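Local coordinates for telomere length regulator taz1 (Schizosaccharomyces pombe, PDB 4ZMK), which binds double-stranded telomeric DNA and regulates telomere length and function, the present fragment being the domain through which it forms homodimers, at residues V27-L38 and Q49-L57. Numbering follows the deposited sequence. Where two conformers were deposited one is given.
Sequences VSSALDKITGLL and QARDFSHTL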
loop_
_atom_site.group_PDB
_atom_site.type_symbol
_atom_site.label_atom_id
_atom_site.label_comp_id
_atom_site.label_asym_id
_atom_site.label_seq_id
_atom_site.Cartn_x
_atom_site.Cartn_y
_atom_site.Cartn_z
ATOM N N VAL A 27 -2.129 4.994 4.566
ATOM C CA VAL A 27 -1.563 4.020 3.636
ATOM C C VAL A 27 -0.311 4.582 2.968
ATOM O O VAL A 27 0.729 3.925 2.931
ATOM C CB VAL A 27 -2.596 3.604 2.585
ATOM C CG1 VAL A 27 -2.013 2.582 1.652
ATOM C CG2 VAL A 27 -3.815 3.041 3.282
ATOM N N SER A 28 -0.420 5.803 2.456
ATOM C CA SER A 28 0.705 6.519 1.867
ATOM C C SER A 28 1.916 6.526 2.797
ATOM O O SER A 28 3.033 6.255 2.382
ATOM C CB SER A 28 0.285 7.960 1.540
ATOM O OG SER A 28 1.326 8.690 0.919
ATOM N N SER A 29 1.670 6.864 4.058
ATOM C CA SER A 29 2.712 6.920 5.072
ATOM C C SER A 29 3.370 5.550 5.255
ATOM O O SER A 29 4.589 5.446 5.346
ATOM C CB SER A 29 2.124 7.414 6.395
ATOM O OG SER A 29 3.106 7.458 7.407
ATOM N N ALA A 30 2.545 4.509 5.312
ATOM C CA ALA A 30 3.033 3.146 5.463
ATOM C C ALA A 30 3.854 2.721 4.250
ATOM O O ALA A 30 4.947 2.172 4.398
ATOM C CB ALA A 30 1.873 2.186 5.696
ATOM N N LEU A 31 3.353 3.006 3.054
ATOM C CA LEU A 31 4.100 2.693 1.832
ATOM C C LEU A 31 5.436 3.432 1.732
ATOM O O LEU A 31 6.414 2.895 1.222
ATOM C CB LEU A 31 3.258 3.008 0.603
ATOM C CG LEU A 31 2.126 2.044 0.305
ATOM C CD1 LEU A 31 1.173 2.678 -0.696
ATOM C CD2 LEU A 31 2.698 0.755 -0.243
ATOM N N ASP A 32 5.477 4.673 2.194
ATOM C CA ASP A 32 6.722 5.441 2.173
ATOM C C ASP A 32 7.786 4.827 3.097
ATOM O O ASP A 32 8.980 4.902 2.818
ATOM C CB ASP A 32 6.469 6.900 2.583
ATOM C CG ASP A 32 5.691 7.681 1.536
ATOM O OD1 ASP A 32 5.495 7.151 0.422
ATOM O OD2 ASP A 32 5.288 8.831 1.824
ATOM N N LYS A 33 7.345 4.246 4.209
ATOM C CA LYS A 33 8.246 3.550 5.114
ATOM C C LYS A 33 8.768 2.252 4.477
ATOM O O LYS A 33 9.914 1.879 4.684
ATOM C CB LYS A 33 7.546 3.270 6.443
ATOM C CG LYS A 33 7.122 4.550 7.158
ATOM C CD LYS A 33 6.343 4.271 8.431
ATOM C CE LYS A 33 6.069 5.561 9.202
ATOM N NZ LYS A 33 5.364 5.310 10.494
ATOM N N ILE A 34 7.925 1.582 3.697
ATOM C CA ILE A 34 8.343 0.417 2.913
ATOM C C ILE A 34 9.362 0.807 1.839
ATOM O O ILE A 34 10.381 0.145 1.671
ATOM C CB ILE A 34 7.119 -0.268 2.248
ATOM C CG1 ILE A 34 6.241 -0.914 3.310
ATOM C CG2 ILE A 34 7.535 -1.304 1.215
ATOM C CD1 ILE A 34 4.904 -1.361 2.771
ATOM N N THR A 35 9.070 1.876 1.107
ATOM C CA THR A 35 10.008 2.419 0.128
ATOM C C THR A 35 11.352 2.742 0.774
ATOM O O THR A 35 12.409 2.441 0.225
ATOM C CB THR A 35 9.450 3.688 -0.538
ATOM O OG1 THR A 35 8.217 3.373 -1.180
ATOM C CG2 THR A 35 10.406 4.224 -1.577
ATOM N N GLY A 36 11.305 3.347 1.951
ATOM C CA GLY A 36 12.516 3.705 2.662
ATOM C C GLY A 36 13.345 2.494 3.028
ATOM O O GLY A 36 14.557 2.498 2.837
ATOM N N LEU A 37 12.700 1.461 3.558
ATOM C CA LEU A 37 13.402 0.230 3.878
ATOM C C LEU A 37 14.090 -0.322 2.635
ATOM O O LEU A 37 15.278 -0.630 2.661
ATOM C CB LEU A 37 12.454 -0.807 4.471
ATOM C CG LEU A 37 12.057 -0.580 5.926
ATOM C CD1 LEU A 37 11.424 -1.831 6.509
ATOM C CD2 LEU A 37 13.259 -0.185 6.741
ATOM N N LEU A 38 13.350 -0.389 1.537
ATOM C CA LEU A 38 13.857 -0.961 0.295
ATOM C C LEU A 38 14.862 -0.071 -0.431
ATOM O O LEU A 38 15.398 -0.457 -1.463
ATOM C CB LEU A 38 12.691 -1.276 -0.638
ATOM C CG LEU A 38 11.693 -2.225 -0.003
ATOM C CD1 LEU A 38 10.505 -2.433 -0.920
ATOM C CD2 LEU A 38 12.395 -3.534 0.314
ATOM N N GLN A 49 11.507 -7.370 6.815
ATOM C CA GLN A 49 10.740 -6.417 7.593
ATOM C C GLN A 49 9.787 -5.663 6.668
ATOM O O GLN A 49 8.631 -5.436 7.017
ATOM C CB GLN A 49 11.661 -5.456 8.339
ATOM C CG GLN A 49 10.945 -4.567 9.341
ATOM C CD GLN A 49 10.171 -5.362 10.380
ATOM O OE1 GLN A 49 10.755 -6.000 11.251
ATOM N NE2 GLN A 49 8.850 -5.328 10.286
ATOM N N ALA A 50 10.280 -5.290 5.489
ATOM C CA ALA A 50 9.474 -4.630 4.459
ATOM C C ALA A 50 8.316 -5.527 4.005
ATOM O O ALA A 50 7.203 -5.047 3.770
ATOM C CB ALA A 50 10.351 -4.236 3.266
ATOM N N ARG A 51 8.590 -6.826 3.885
ATOM C CA ARG A 51 7.561 -7.800 3.556
ATOM C C ARG A 51 6.508 -7.904 4.667
ATOM O O ARG A 51 5.324 -8.045 4.385
ATOM C CB ARG A 51 8.191 -9.165 3.292
ATOM C CG ARG A 51 7.190 -10.248 2.969
ATOM C CD ARG A 51 7.828 -11.627 3.049
ATOM N NE ARG A 51 8.674 -11.771 4.232
ATOM C CZ ARG A 51 8.208 -11.942 5.463
ATOM N NH1 ARG A 51 6.899 -11.989 5.673
ATOM N NH2 ARG A 51 9.048 -12.061 6.482
ATOM N N ASP A 52 6.935 -7.833 5.927
ATOM C CA ASP A 52 5.978 -7.809 7.033
ATOM C C ASP A 52 5.118 -6.555 6.968
ATOM O O ASP A 52 3.910 -6.616 7.173
ATOM C CB ASP A 52 6.680 -7.873 8.399
ATOM C CG ASP A 52 7.263 -9.247 8.697
ATOM O OD1 ASP A 52 7.001 -10.199 7.933
ATOM O OD2 ASP A 52 7.979 -9.384 9.707
ATOM N N PHE A 53 5.746 -5.412 6.706
ATOM C CA PHE A 53 5.014 -4.157 6.549
ATOM C C PHE A 53 3.941 -4.264 5.452
ATOM O O PHE A 53 2.783 -3.911 5.662
ATOM C CB PHE A 53 5.968 -2.996 6.212
ATOM C CG PHE A 53 6.758 -2.478 7.387
ATOM C CD1 PHE A 53 7.717 -1.495 7.208
ATOM C CD2 PHE A 53 6.546 -2.970 8.661
ATOM C CE1 PHE A 53 8.451 -1.014 8.281
ATOM C CE2 PHE A 53 7.278 -2.489 9.742
ATOM C CZ PHE A 53 8.233 -1.514 9.551
ATOM N N SER A 54 4.343 -4.747 4.281
ATOM C CA SER A 54 3.459 -4.841 3.123
ATOM C C SER A 54 2.253 -5.729 3.400
ATOM O O SER A 54 1.120 -5.371 3.121
ATOM C CB SER A 54 4.238 -5.370 1.918
ATOM O OG SER A 54 3.428 -5.409 0.758
ATOM N N HIS A 55 2.534 -6.903 3.948
ATOM C CA HIS A 55 1.531 -7.893 4.300
ATOM C C HIS A 55 0.565 -7.409 5.369
ATOM O O HIS A 55 -0.634 -7.652 5.299
ATOM C CB HIS A 55 2.225 -9.164 4.780
ATOM C CG HIS A 55 1.297 -10.314 4.986
ATOM N ND1 HIS A 55 0.983 -10.800 6.239
ATOM C CD2 HIS A 55 0.612 -11.073 4.105
ATOM C CE1 HIS A 55 0.145 -11.808 6.117
ATOM N NE2 HIS A 55 -0.097 -12.000 4.828
ATOM N N THR A 56 1.104 -6.746 6.378
ATOM C CA THR A 56 0.301 -6.209 7.462
ATOM C C THR A 56 -0.646 -5.131 6.935
ATOM O O THR A 56 -1.811 -5.088 7.296
ATOM C CB THR A 56 1.215 -5.642 8.566
ATOM O OG1 THR A 56 2.025 -6.702 9.087
ATOM C CG2 THR A 56 0.420 -4.976 9.697
ATOM N N LEU A 57 -0.128 -4.269 6.069
ATOM C CA LEU A 57 -0.916 -3.211 5.471
ATOM C C LEU A 57 -2.034 -3.791 4.593
ATOM O O LEU A 57 -3.186 -3.370 4.676
ATOM C CB LEU A 57 -0.010 -2.289 4.666
ATOM C CG LEU A 57 -0.630 -1.094 3.954
ATOM C CD1 LEU A 57 -1.228 -0.154 4.942
ATOM C CD2 LEU A 57 0.432 -0.376 3.154
#
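An antiparallel helical hairpin forms the body of this dimerization domain; along its inner seam Ile34 and Leu37 of one helix pack against Ala50 and Phe53 of the other, while Leu57 reaches back to Ala30. Helix 20-40 and helix 44-70 run at 162° to one another over these segments, their axes 9.4 Å apart at the closest. No hydrogen bond crosses the seam; the join is made by apolar side chains. The backbones come nearest where Ala50 faces Ile34, with 5.4 Å between their CA atoms, consistent with the small side chain of Ala50 at this point. Leu38 CD2 rests on that methyl, 3.7 Å from Ala50 CB. Beside it, Ile34 and Phe53 run alongside one another, pointing opposite ways. With Ile34 CG1 anti to its own carbonyl carbon (chi1 -68°), this atom borders the rim of the Phe53 ring, close to the ring plane, and comes to 3.6 Å from Phe53 CB. Ile34 CD1 continues to the backbone N of Ser54, 3.7 Å away. Leu37 lies across Phe53 and meets the ring obliquely, and Gln49 CG sits over one face, nearer the rim than the centre. Leu8 and Ser4, the latter from helix 3-7, also touch the Phe53 side chain. At the other end, Leu57 extends with CG anti to its backbone N (chi1 -180°), placing both methyls against Ala30 CB, and its CD2 also meets Val27 CG1 and Leu31 CG. The second subunit packs against the same hairpin: Leu31 packs against Leu31 of the second subunit, and Ser54 OG is hydrogen-bonded to Thr35 OG1 of that subunit. Within the hairpin, Leu37 CD1 ends 3.6 Å from Phe53 CE1 and 3.8 Å from Ala50 N.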